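Side-chain contact in beta-lactamase (Sebaldella termitidis, PDB 6N1N), which is a class D beta-lactamase that probably hydrolyses the beta-lactam ring of penicillin-like antibiotics to a substituted beta-amino acid: residues Y230-D233 against F234-Q237. Numbering follows the deposited sequence.
With SO4 (sulfate ion), chain C.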
# COMPACT_ATOMS: atom_id res chain seq x y z
N TYR A 230 8.66 17.20 -2.39
CA TYR A 230 8.11 17.53 -1.08
C TYR A 230 6.96 16.61 -0.72
O TYR A 230 6.87 16.09 0.41
CB TYR A 230 7.64 18.98 -1.06
CG TYR A 230 6.96 19.31 0.23
CD1 TYR A 230 7.70 19.51 1.38
CD2 TYR A 230 5.58 19.39 0.30
CE1 TYR A 230 7.10 19.81 2.55
CE2 TYR A 230 4.95 19.68 1.51
CZ TYR A 230 5.73 19.89 2.62
OH TYR A 230 5.18 20.18 3.86
N LEU A 231 6.04 16.39 -1.66
CA LEU A 231 4.88 15.56 -1.36
C LEU A 231 5.27 14.12 -1.06
O LEU A 231 4.63 13.47 -0.22
CB LEU A 231 3.92 15.65 -2.54
CG LEU A 231 3.30 17.03 -2.66
CD1 LEU A 231 2.58 17.15 -3.99
CD2 LEU A 231 2.32 17.30 -1.50
N LEU A 232 6.31 13.60 -1.73
CA LEU A 232 6.82 12.29 -1.37
C LEU A 232 7.32 12.28 0.08
O LEU A 232 7.16 11.28 0.78
CB LEU A 232 7.95 11.87 -2.32
CG LEU A 232 7.56 11.60 -3.78
CD1 LEU A 232 8.79 11.24 -4.62
CD2 LEU A 232 6.51 10.51 -3.91
N ASP A 233 7.93 13.38 0.53
CA ASP A 233 8.39 13.49 1.91
C ASP A 233 7.24 13.74 2.89
O ASP A 233 7.40 13.48 4.09
CB ASP A 233 9.41 14.63 2.07
CG ASP A 233 10.80 14.28 1.52
OD1 ASP A 233 11.07 13.09 1.26
OD2 ASP A 233 11.62 15.22 1.37
N PHE A 234 6.10 14.23 2.39
CA PHE A 234 4.99 14.71 3.21
C PHE A 234 3.87 13.69 3.35
O PHE A 234 3.05 13.82 4.27
CB PHE A 234 4.43 16.02 2.61
CG PHE A 234 3.31 16.65 3.39
CD1 PHE A 234 3.47 17.00 4.71
CD2 PHE A 234 2.09 16.91 2.79
CE1 PHE A 234 2.44 17.58 5.43
CE2 PHE A 234 1.04 17.49 3.50
CZ PHE A 234 1.22 17.84 4.81
N ARG A 235 3.80 12.66 2.50
CA ARG A 235 2.61 11.82 2.45
C ARG A 235 2.31 11.14 3.78
O ARG A 235 1.14 11.02 4.17
CB ARG A 235 2.72 10.78 1.34
CG ARG A 235 3.86 9.80 1.48
CD ARG A 235 4.15 9.18 0.14
NE ARG A 235 5.54 8.80 -0.03
CZ ARG A 235 5.97 8.03 -1.03
NH1 ARG A 235 5.11 7.55 -1.92
NH2 ARG A 235 7.25 7.73 -1.12
N LYS A 236 3.33 10.69 4.50
CA LYS A 236 3.06 10.03 5.78
C LYS A 236 2.60 11.05 6.82
O LYS A 236 1.62 10.81 7.54
CB LYS A 236 4.30 9.24 6.21
CG LYS A 236 4.39 8.99 7.71
CD LYS A 236 5.20 7.73 8.00
CE LYS A 236 5.77 7.76 9.40
NZ LYS A 236 4.81 8.34 10.37
N GLN A 237 3.23 12.23 6.85
CA GLN A 237 2.81 13.26 7.80
C GLN A 237 1.39 13.76 7.52
O GLN A 237 0.64 14.01 8.46
CB GLN A 237 3.80 14.43 7.78
CG GLN A 237 3.43 15.56 8.72
CD GLN A 237 3.34 15.14 10.18
OE1 GLN A 237 2.51 15.66 10.92
NE2 GLN A 237 4.20 14.22 10.61
S SO4 C . 7.93 4.32 -2.82
O1 SO4 C . 9.20 5.05 -2.96
O2 SO4 C . 7.92 3.14 -3.73
O3 SO4 C . 7.80 3.83 -1.46
O4 SO4 C . 6.85 5.25 -3.15
O HOH W 1 6.46 10.37 3.64
O HOH W 2 6.09 12.45 5.83
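The carbonyl oxygen of L232 is approached by both a side chain and a water: R235 NE donates to L232 O over 3.1 Å in a weak, bent bond (N-H...O 128°), and a water lies within bonding distance of the same oxygen. That water accepts from K236 N, while a second water accepts from Q237 N at 3.0 Å. Neither amide bonds to the preceding turn, so helix 228-245 is kinked here and water takes up the two amide N-H groups left by the kink. Just before the kink, F234 N is shared between two weak bonds, to Y230 O at 2.8 Å and to L231 O.

R235 reaches back to L232 O because its CG sits between the backbone N and the carbonyl carbon (chi1 61°), after which the chain runs extended to NE. L232 lies alongside, pointing the same way, and its CD2 rests over one guanidinium face, offset toward the rim, 3.8 Å from R235 NH1. At the end of the side chain, R235 NH1 and NH2 both donate to O4 of a sulfate ion, which lies near the guanidinium plane at its edge, O4 being 3.1 Å from R235 NH1. In this penicillin-recognising fold the C-terminal helix packs on the central beta-sheet, and L232 and R235 both touch I201 and W192. The sulfate, probably from the crystallisation liquor, also bonds to T190 OG1 and to OG of S51, the predicted acylated serine, consistent with an anion site in the active-site cleft.

Away from the cleft, Y230 and F234 form a slipped aromatic pair, their planes 17° apart and barely overlapping. F234 CB makes a CH-pi contact over one face of the Y230 ring, 3.9 Å from Y230 CE2, while Y230 OH lies over a face of the F234 ring. L231 CD2 approaches that phenyl ring obliquely, 4.3 Å from F234 CD2.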